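Local coordinates for protein Cas13d (uncultured Ruminococcus sp, PDB 6IV9) that binds CRISPR RNA and, through two HEPN domains, probably matures that guide and cleaves target RNA, at residues Y206-G211 against I238-S243; P677-N680 against A685-S688; K836-D841 against M856-T861; H750-D755 against K769-D774. The protein carries 2 engineered substitutions. One frame throughout, in Å; residues are numbered along the deposited sequence.

Contact 1 of 4, residues Y206-G211 against I238-S243; sequences YDDFMG and IKKSLS
D208 and K240 make the charged part of this contact, and S241 CB packs on the carbonyl oxygens of D208 and F209. The segment 206-211 belongs to a loop after helix 168-197. It lies against helix 232-251. The salt bridge is long, with D208 OD2 3.8 Å from K240 NZ. The same oxygen lies 3.5 Å from K240 CD, because the extended lysine chain passes obliquely beside the carboxylate. D208 is also poorly ordered, consistent with a loose pairing.

The second kind of interaction is van der Waals packing. S241 CB sits 3.6 Å from F209 O and 3.9 Å from D208 O. The serine therefore offers a carbon, not its hydroxyl, to two carbonyl oxygens. Its OG stands between the backbone N and the carbonyl carbon (chi1 68°). From there S241 OG donates to I238 O at 2.8 Å. That acceptor also takes L242 N, so two donors hold it within the helix.

The F209 ring is buried and meets L281 of helix 267-291. M210 SD lies over one of its faces, toward the rim. S241 also touches L213 and F222.

No hydrogen bond crosses between the segments. D208 O is buried here without a partner in the model. This contact probably adds little polar hold to the loop, which also packs on helix 267-291, and the strong polar bond of S241 serves the helix itself.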
# COMPACT_ATOMS: atom_id res chain seq x y z
N TYR A 206 0.04 -24.16 -8.09
CA TYR A 206 -0.19 -22.73 -7.80
C TYR A 206 0.21 -21.86 -8.98
O TYR A 206 -0.60 -21.08 -9.46
CB TYR A 206 0.51 -22.31 -6.51
CG TYR A 206 0.17 -20.90 -6.10
CD1 TYR A 206 -1.05 -20.60 -5.52
CD2 TYR A 206 1.05 -19.86 -6.35
CE1 TYR A 206 -1.38 -19.30 -5.18
CE2 TYR A 206 0.74 -18.56 -6.00
CZ TYR A 206 -0.47 -18.28 -5.42
OH TYR A 206 -0.74 -17.00 -5.10
N ASP A 207 1.46 -21.97 -9.40
CA ASP A 207 1.89 -21.02 -10.45
C ASP A 207 1.95 -21.65 -11.83
O ASP A 207 2.69 -21.18 -12.66
CB ASP A 207 2.86 -19.94 -9.99
CG ASP A 207 2.17 -18.59 -9.99
OD1 ASP A 207 0.95 -18.53 -10.29
OD2 ASP A 207 2.85 -17.62 -9.68
N ASP A 208 1.12 -22.67 -12.02
CA ASP A 208 0.94 -23.27 -13.37
C ASP A 208 0.28 -22.20 -14.23
O ASP A 208 0.47 -22.20 -15.45
CB ASP A 208 0.09 -24.54 -13.30
CG ASP A 208 0.93 -25.79 -13.38
OD1 ASP A 208 2.11 -25.72 -12.99
OD2 ASP A 208 0.41 -26.81 -13.85
N PHE A 209 -0.44 -21.28 -13.58
CA PHE A 209 -1.17 -20.24 -14.33
C PHE A 209 -0.27 -19.02 -14.49
O PHE A 209 0.26 -18.88 -15.56
CB PHE A 209 -2.50 -19.98 -13.64
CG PHE A 209 -3.24 -18.74 -14.05
CD1 PHE A 209 -3.11 -18.23 -15.32
CD2 PHE A 209 -4.06 -18.09 -13.16
CE1 PHE A 209 -3.79 -17.09 -15.69
CE2 PHE A 209 -4.74 -16.95 -13.53
CZ PHE A 209 -4.61 -16.45 -14.80
N MET A 210 -0.07 -18.22 -13.46
CA MET A 210 0.75 -16.99 -13.62
C MET A 210 2.23 -17.29 -13.91
O MET A 210 2.84 -16.50 -14.59
CB MET A 210 0.61 -16.04 -12.44
CG MET A 210 -0.81 -15.62 -12.19
SD MET A 210 -1.38 -14.34 -13.27
CE MET A 210 -0.19 -13.05 -12.94
N GLY A 211 2.76 -18.37 -13.36
CA GLY A 211 4.19 -18.72 -13.52
C GLY A 211 4.61 -19.01 -14.95
O GLY A 211 5.77 -18.80 -15.25
N ILE A 238 2.74 -23.19 -22.07
CA ILE A 238 1.83 -22.10 -22.52
C ILE A 238 0.40 -22.64 -22.55
O ILE A 238 -0.48 -21.94 -22.11
CB ILE A 238 2.29 -21.55 -23.88
CG1 ILE A 238 3.63 -20.84 -23.75
CG2 ILE A 238 1.22 -20.65 -24.45
CD1 ILE A 238 4.25 -20.44 -25.05
N LYS A 239 0.19 -23.86 -23.03
CA LYS A 239 -1.17 -24.44 -23.11
C LYS A 239 -1.76 -24.59 -21.72
O LYS A 239 -2.94 -24.37 -21.58
CB LYS A 239 -1.13 -25.79 -23.82
CG LYS A 239 -0.76 -25.71 -25.29
CD LYS A 239 -1.78 -26.35 -26.19
CE LYS A 239 -1.18 -26.85 -27.48
NZ LYS A 239 0.27 -27.04 -27.33
N LYS A 240 -0.96 -24.96 -20.73
CA LYS A 240 -1.47 -25.08 -19.36
C LYS A 240 -1.98 -23.71 -18.90
O LYS A 240 -3.03 -23.67 -18.29
CB LYS A 240 -0.36 -25.54 -18.42
CG LYS A 240 0.10 -26.97 -18.59
CD LYS A 240 0.74 -27.47 -17.32
CE LYS A 240 1.51 -28.77 -17.47
NZ LYS A 240 1.51 -29.54 -16.20
N SER A 241 -1.23 -22.65 -19.17
CA SER A 241 -1.65 -21.30 -18.72
C SER A 241 -2.83 -20.81 -19.56
O SER A 241 -3.69 -20.18 -19.00
CB SER A 241 -0.50 -20.33 -18.74
OG SER A 241 -0.08 -20.05 -20.05
N LEU A 242 -2.86 -21.13 -20.84
CA LEU A 242 -3.98 -20.72 -21.71
C LEU A 242 -5.27 -21.31 -21.15
O LEU A 242 -6.27 -20.63 -21.08
CB LEU A 242 -3.71 -21.26 -23.11
CG LEU A 242 -4.66 -20.81 -24.21
CD1 LEU A 242 -4.84 -19.31 -24.19
CD2 LEU A 242 -4.16 -21.25 -25.56
N SER A 243 -5.21 -22.57 -20.75
CA SER A 243 -6.40 -23.26 -20.21
C SER A 243 -6.86 -22.57 -18.92
O SER A 243 -8.05 -22.37 -18.75
CB SER A 243 -6.09 -24.71 -20.06
OG SER A 243 -6.99 -25.33 -19.18

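Contact 2 of 4, residues P677-N680 against A685-S688; sequences PDMN and AKRS
K686 reaches back from helix 683-696 to M679 in the loop before it. The loop carries an Asx turn, and the lysine bridges from the first part of the following helix to the backbone of that turn. K686 loses the most surface here, M679 less and D678 little.

The lysine chain runs out from CB and bends only at its last torsion, chi4 119°. That bend brings K686 NZ to 3.0 Å from M679 O. The amine comes from above the carbonyl plane, 50° out of it. K686 NZ also donates to S681 O and forms a salt bridge with E667 of helix 663-673. Three oxygens thus hold the buried amine, and the helix on each side of the loop contributes to the site.

M679 starts away from the helix but bends at chi2 and chi3. Its CE ends 3.8 Å from K686 CE, and the two chains cross at about a right angle. M679 also touches E667 and Y670. A methionine in place of K686 would probably leave M679 O, S681 O and the E667 carboxylate without their ammonium partner and let the loop shift.

D678 adds little area: its O lies 3.9 Å from K686 CE. Its side chain shapes the turn. N680 N donates to D678 OD1 at 3.2 Å, meeting that oxygen from above the carboxylate plane.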
# COMPACT_ATOMS: atom_id res chain seq x y z
N PRO A 677 -32.67 -1.20 20.77
CA PRO A 677 -31.44 -1.11 21.52
C PRO A 677 -31.63 -0.86 23.02
O PRO A 677 -32.50 -0.14 23.35
CB PRO A 677 -30.77 0.16 20.98
CG PRO A 677 -31.43 0.40 19.66
CD PRO A 677 -32.83 -0.11 19.83
N ASP A 678 -30.86 -1.57 23.84
CA ASP A 678 -30.79 -1.27 25.29
C ASP A 678 -29.60 -0.33 25.42
O ASP A 678 -28.52 -0.80 25.65
CB ASP A 678 -30.62 -2.53 26.14
CG ASP A 678 -30.54 -2.25 27.64
OD1 ASP A 678 -30.58 -1.09 28.03
OD2 ASP A 678 -30.43 -3.20 28.38
N MET A 679 -29.82 0.96 25.33
CA MET A 679 -28.71 1.95 25.40
C MET A 679 -28.04 1.98 26.78
O MET A 679 -26.94 2.50 26.86
CB MET A 679 -29.17 3.35 25.01
CG MET A 679 -29.34 3.57 23.51
SD MET A 679 -28.40 2.53 22.37
CE MET A 679 -26.78 3.29 22.44
N ASN A 680 -28.70 1.45 27.81
CA ASN A 680 -28.15 1.44 29.18
C ASN A 680 -27.24 0.23 29.39
O ASN A 680 -26.58 0.17 30.41
CB ASN A 680 -29.25 1.54 30.24
CG ASN A 680 -29.65 2.96 30.59
OD1 ASN A 680 -29.04 3.92 30.16
ND2 ASN A 680 -30.69 3.09 31.39
N ALA A 685 -21.56 -5.68 26.50
CA ALA A 685 -22.87 -6.26 26.13
C ALA A 685 -23.23 -5.85 24.70
O ALA A 685 -23.70 -6.67 23.98
CB ALA A 685 -23.92 -5.81 27.11
N LYS A 686 -23.00 -4.59 24.35
CA LYS A 686 -23.29 -4.10 22.99
C LYS A 686 -22.42 -4.84 21.97
O LYS A 686 -22.95 -5.27 20.98
CB LYS A 686 -23.08 -2.59 22.93
CG LYS A 686 -24.02 -1.79 23.81
CD LYS A 686 -23.88 -0.32 23.63
CE LYS A 686 -25.04 0.42 24.24
NZ LYS A 686 -24.61 1.32 25.32
N ARG A 687 -21.14 -5.02 22.26
CA ARG A 687 -20.26 -5.77 21.34
C ARG A 687 -20.77 -7.21 21.25
O ARG A 687 -20.86 -7.72 20.16
CB ARG A 687 -18.81 -5.74 21.82
CG ARG A 687 -18.11 -4.40 21.66
CD ARG A 687 -16.62 -4.47 21.94
NE ARG A 687 -15.88 -3.30 21.53
CZ ARG A 687 -15.67 -2.23 22.26
NH1 ARG A 687 -16.06 -2.19 23.52
NH2 ARG A 687 -15.08 -1.18 21.74
N SER A 688 -21.13 -7.79 22.39
CA SER A 688 -21.63 -9.19 22.44
C SER A 688 -22.89 -9.30 21.60
O SER A 688 -23.02 -10.24 20.86
CB SER A 688 -21.87 -9.64 23.85
OG SER A 688 -20.66 -9.74 24.54

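Contact 3 of 4, residues K836-D841 against M856-T861; sequences KEYIGD and MQRCIT
R858 of helix 848-861 lies across the ring of Y838, from helix 835-838, and ends at D841. Its CB comes first. It sits over the centre of one ring face, 3.6 Å from the centroid and 12° off the normal, a CH-pi contact. R858 CG follows at 4.0 Å from Y838 CD1. The chain then bends at chi2 and chi3, which folds the guanidinium back beside the ring. R858 NE is 3.8 Å from Y838 CD1. CZ comes closer, and Y838 CD1 stands over the centre of the guanidinium face. The two planes are 60° apart, so the groups do not stack flat. R858 NH2 reaches Y838 CE1 at 3.3 Å.

R858 NH1 donates to D841 OD2 at 2.8 Å in a salt bridge, with an N-H...O angle of 156°. The oxygen uses its anti lone pair, and carboxylate and guanidinium are nearly coplanar. NH1 also bonds Y854 OH.

E837 CG backs the other face of the Y838 ring. C859 SG lies obliquely to the ring, 3.9 Å from Y838 CE2. A serine in place of R858 is likely to leave D841 OD2 without its cationic mate and to strip the CD1-CE1 side of the tyrosine ring of its guanidinium neighbour.

R858 thus ties helix 848-861 to Y838, chiefly through CB, and to D841 three residues further on. The two partners of NH1 probably limit turning of the guanidinium.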
# COMPACT_ATOMS: atom_id res chain seq x y z
N LYS A 836 -10.39 -20.58 7.76
CA LYS A 836 -11.63 -21.21 8.26
C LYS A 836 -11.31 -22.58 8.87
O LYS A 836 -11.93 -22.96 9.83
CB LYS A 836 -12.69 -21.30 7.16
CG LYS A 836 -13.95 -22.04 7.53
CD LYS A 836 -13.88 -23.48 7.14
CE LYS A 836 -15.09 -24.28 7.55
NZ LYS A 836 -15.10 -25.59 6.86
N GLU A 837 -10.33 -23.26 8.31
CA GLU A 837 -9.95 -24.61 8.76
C GLU A 837 -9.41 -24.59 10.20
O GLU A 837 -9.71 -25.51 10.92
CB GLU A 837 -8.98 -25.19 7.73
CG GLU A 837 -8.80 -26.67 7.84
CD GLU A 837 -9.95 -27.54 7.38
OE1 GLU A 837 -9.94 -28.72 7.74
OE2 GLU A 837 -10.83 -27.05 6.68
N TYR A 838 -8.63 -23.59 10.59
CA TYR A 838 -7.98 -23.64 11.92
C TYR A 838 -8.33 -22.50 12.87
O TYR A 838 -8.11 -22.66 14.04
CB TYR A 838 -6.46 -23.65 11.75
CG TYR A 838 -5.98 -24.75 10.85
CD1 TYR A 838 -6.12 -26.07 11.22
CD2 TYR A 838 -5.42 -24.47 9.62
CE1 TYR A 838 -5.70 -27.10 10.40
CE2 TYR A 838 -4.99 -25.49 8.79
CZ TYR A 838 -5.13 -26.81 9.19
OH TYR A 838 -4.73 -27.82 8.39
N ILE A 839 -8.93 -21.41 12.40
CA ILE A 839 -9.16 -20.26 13.32
C ILE A 839 -10.06 -20.67 14.48
O ILE A 839 -9.89 -20.14 15.53
CB ILE A 839 -9.66 -19.01 12.59
CG1 ILE A 839 -9.46 -17.76 13.43
CG2 ILE A 839 -11.10 -19.16 12.15
CD1 ILE A 839 -9.58 -16.49 12.65
N GLY A 840 -10.97 -21.61 14.24
CA GLY A 840 -11.92 -22.10 15.25
C GLY A 840 -11.25 -22.80 16.41
O GLY A 840 -11.88 -22.87 17.46
N ASP A 841 -10.03 -23.30 16.22
CA ASP A 841 -9.29 -24.05 17.27
C ASP A 841 -8.52 -23.14 18.23
O ASP A 841 -7.97 -23.66 19.16
CB ASP A 841 -8.35 -25.08 16.64
CG ASP A 841 -9.09 -26.20 15.95
OD1 ASP A 841 -10.28 -26.34 16.21
OD2 ASP A 841 -8.49 -26.90 15.15
N MET A 856 -0.66 -20.60 10.72
CA MET A 856 0.54 -20.98 9.95
C MET A 856 1.13 -22.27 10.52
O MET A 856 1.46 -23.13 9.75
CB MET A 856 1.60 -19.88 10.03
CG MET A 856 2.87 -20.24 9.31
SD MET A 856 2.74 -20.36 7.53
CE MET A 856 2.70 -18.62 7.10
N GLN A 857 1.24 -22.37 11.83
CA GLN A 857 1.82 -23.58 12.48
C GLN A 857 0.95 -24.80 12.19
O GLN A 857 1.48 -25.85 11.97
CB GLN A 857 2.10 -23.28 13.95
CG GLN A 857 3.23 -22.29 14.13
CD GLN A 857 3.49 -21.83 15.53
OE1 GLN A 857 2.98 -22.39 16.49
NE2 GLN A 857 4.29 -20.80 15.66
N ARG A 858 -0.37 -24.64 12.20
CA ARG A 858 -1.26 -25.77 11.88
C ARG A 858 -1.03 -26.19 10.42
O ARG A 858 -1.02 -27.36 10.16
CB ARG A 858 -2.72 -25.39 12.13
CG ARG A 858 -3.06 -25.27 13.61
CD ARG A 858 -2.98 -26.59 14.34
NE ARG A 858 -3.74 -27.62 13.67
CZ ARG A 858 -5.01 -27.86 13.87
NH1 ARG A 858 -5.71 -27.14 14.72
NH2 ARG A 858 -5.61 -28.82 13.21
N CYS A 859 -0.88 -25.24 9.52
CA CYS A 859 -0.65 -25.56 8.10
C CYS A 859 0.70 -26.27 7.95
O CYS A 859 0.79 -27.18 7.16
CB CYS A 859 -0.61 -24.31 7.24
SG CYS A 859 -2.19 -23.42 7.10
N ILE A 860 1.72 -25.80 8.64
CA ILE A 860 3.08 -26.41 8.52
C ILE A 860 3.09 -27.85 9.04
O ILE A 860 3.74 -28.67 8.44
CB ILE A 860 4.14 -25.56 9.25
CG1 ILE A 860 4.26 -24.16 8.66
CG2 ILE A 860 5.47 -26.27 9.28
CD1 ILE A 860 5.05 -24.10 7.41
N THR A 861 2.41 -28.09 10.16
CA THR A 861 2.45 -29.42 10.81
C THR A 861 1.40 -30.38 10.26
O THR A 861 1.41 -31.50 10.68
CB THR A 861 2.30 -29.26 12.32
OG1 THR A 861 1.05 -28.64 12.57
CG2 THR A 861 3.43 -28.47 12.93

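Contact 4 of 4, residues H750-D755 against K769-D774; sequences HCLERD and KNLKND
K772 NZ meets E753 OE2 at 3.2 Å, a weak hydrogen bond within a salt bridge. Y775 OH is a second, weak partner of the same amine. This is helix-to-loop packing: E753 lies on the long helix 713-760, and K772 lies in the short 3-10 turn 771-773 before helix 777-788. The lysine bends at chi4, which swings NZ toward the glutamate.

The stronger partner of E753 lies beyond both segments. Its OE1 accepts from H293 N. H293 probably is the histidine of an HEPN RxxxxH motif, whose arginine position is an alanine in this construct. E753 CG stands anti to the carbonyl carbon (chi1 -63°), and the extended chain carries the carboxylate outward. Its two oxygens have separate partners.

Nearer the helix backbone the contact is apolar and buried. L771 points at helix 713-760 and crosses E753 at about a right angle. L752 adds to the same patch, backed by Y775, P896 and L778. I777 of helix 777-788 touches L771. The wedge is a single methyl: L771 CD2 lies 3.9 Å from E753 CA, 4.0 Å from E753 CG and 4.2 Å from L752 CG.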
# COMPACT_ATOMS: atom_id res chain seq x y z
N HIS A 750 11.54 -12.15 0.17
CA HIS A 750 12.14 -11.40 -0.95
C HIS A 750 13.57 -10.98 -0.58
O HIS A 750 14.44 -11.15 -1.38
CB HIS A 750 11.28 -10.16 -1.22
CG HIS A 750 12.00 -9.11 -1.98
ND1 HIS A 750 12.15 -9.16 -3.32
CD2 HIS A 750 12.64 -8.00 -1.58
CE1 HIS A 750 12.82 -8.13 -3.72
NE2 HIS A 750 13.14 -7.41 -2.69
N CYS A 751 13.75 -10.45 0.62
CA CYS A 751 15.08 -9.99 1.09
C CYS A 751 16.07 -11.14 1.24
O CYS A 751 17.22 -10.94 0.93
CB CYS A 751 14.93 -9.22 2.38
SG CYS A 751 14.10 -7.65 2.10
N LEU A 752 15.61 -12.28 1.76
CA LEU A 752 16.49 -13.45 1.93
C LEU A 752 16.99 -13.91 0.55
O LEU A 752 18.16 -14.12 0.41
CB LEU A 752 15.71 -14.57 2.61
CG LEU A 752 16.39 -15.93 2.65
CD1 LEU A 752 17.71 -15.85 3.38
CD2 LEU A 752 15.50 -16.97 3.29
N GLU A 753 16.10 -14.03 -0.43
CA GLU A 753 16.55 -14.45 -1.77
C GLU A 753 17.52 -13.41 -2.34
O GLU A 753 18.54 -13.77 -2.88
CB GLU A 753 15.36 -14.58 -2.71
CG GLU A 753 14.36 -15.64 -2.31
CD GLU A 753 13.30 -15.89 -3.37
OE1 GLU A 753 13.27 -15.15 -4.33
OE2 GLU A 753 12.53 -16.81 -3.23
N ARG A 754 17.19 -12.13 -2.21
CA ARG A 754 18.04 -11.05 -2.73
C ARG A 754 19.40 -11.04 -2.02
O ARG A 754 20.40 -10.98 -2.68
CB ARG A 754 17.32 -9.73 -2.45
CG ARG A 754 18.13 -8.47 -2.69
CD ARG A 754 17.56 -7.27 -1.98
NE ARG A 754 17.91 -7.25 -0.58
CZ ARG A 754 17.37 -6.45 0.31
NH1 ARG A 754 16.45 -5.60 -0.05
NH2 ARG A 754 17.76 -6.50 1.57
N ASP A 755 19.38 -11.11 -0.70
CA ASP A 755 20.61 -11.08 0.14
C ASP A 755 21.47 -12.32 -0.13
O ASP A 755 22.66 -12.18 -0.22
CB ASP A 755 20.25 -10.84 1.61
CG ASP A 755 19.60 -9.49 1.87
OD1 ASP A 755 19.77 -8.61 1.06
OD2 ASP A 755 18.94 -9.36 2.87
N LYS A 769 26.13 -23.60 -2.97
CA LYS A 769 24.81 -23.71 -2.31
C LYS A 769 23.64 -23.22 -3.17
O LYS A 769 23.79 -22.25 -3.87
CB LYS A 769 24.85 -22.97 -0.98
CG LYS A 769 26.01 -23.33 -0.08
CD LYS A 769 26.03 -24.79 0.26
CE LYS A 769 27.06 -25.15 1.30
NZ LYS A 769 26.63 -26.32 2.09
N ASN A 770 22.50 -23.91 -3.05
CA ASN A 770 21.21 -23.55 -3.68
C ASN A 770 20.30 -23.19 -2.50
O ASN A 770 20.11 -24.03 -1.64
CB ASN A 770 20.65 -24.68 -4.55
CG ASN A 770 19.23 -24.48 -5.01
OD1 ASN A 770 18.29 -24.99 -4.41
ND2 ASN A 770 19.03 -23.76 -6.10
N LEU A 771 19.74 -21.99 -2.48
CA LEU A 771 18.98 -21.53 -1.29
C LEU A 771 17.79 -22.43 -0.97
O LEU A 771 17.63 -22.79 0.17
CB LEU A 771 18.51 -20.10 -1.54
CG LEU A 771 17.66 -19.51 -0.43
CD1 LEU A 771 18.44 -19.40 0.85
CD2 LEU A 771 17.13 -18.16 -0.85
N LYS A 772 17.04 -22.83 -1.99
CA LYS A 772 15.81 -23.64 -1.79
C LYS A 772 16.10 -25.00 -1.16
O LYS A 772 15.20 -25.55 -0.58
CB LYS A 772 14.96 -23.66 -3.06
CG LYS A 772 14.58 -22.28 -3.58
CD LYS A 772 13.31 -22.24 -4.41
CE LYS A 772 12.91 -20.84 -4.85
NZ LYS A 772 13.51 -19.80 -3.99
N ASN A 773 17.32 -25.52 -1.29
CA ASN A 773 17.69 -26.81 -0.66
C ASN A 773 17.59 -26.66 0.86
O ASN A 773 17.28 -27.63 1.51
CB ASN A 773 19.07 -27.29 -1.09
CG ASN A 773 19.14 -27.73 -2.53
OD1 ASN A 773 18.12 -28.01 -3.15
ND2 ASN A 773 20.33 -27.81 -3.09
N ASP A 774 18.00 -25.51 1.37
CA ASP A 774 17.93 -25.22 2.82
C ASP A 774 17.90 -23.71 2.97
O ASP A 774 18.95 -23.11 2.87
CB ASP A 774 19.09 -25.85 3.58
CG ASP A 774 18.94 -25.78 5.08
OD1 ASP A 774 18.03 -25.11 5.53
OD2 ASP A 774 19.73 -26.40 5.78

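How the contacts relate
The four contacts do not touch one another. Contacts 1, 3 and 4 form a loose group, with centres 25 to 28 Å apart and nearest atoms about 11 to 13 Å apart. Contact 2 stands off, its centre 33 Å from that of contact 3 and over 50 Å from those of contacts 1 and 4. Contact 4 comes nearest to the RNA, with an atom about 5 Å away. The nearest atom of contact 2 is about 9 Å from the bound RNA. That of contact 1 is about 20 Å from the bound RNA. The loop that carries contact 1 reaches H828, a probable HEPN motif histidine, through Y206; contact 4 borders the other, H293.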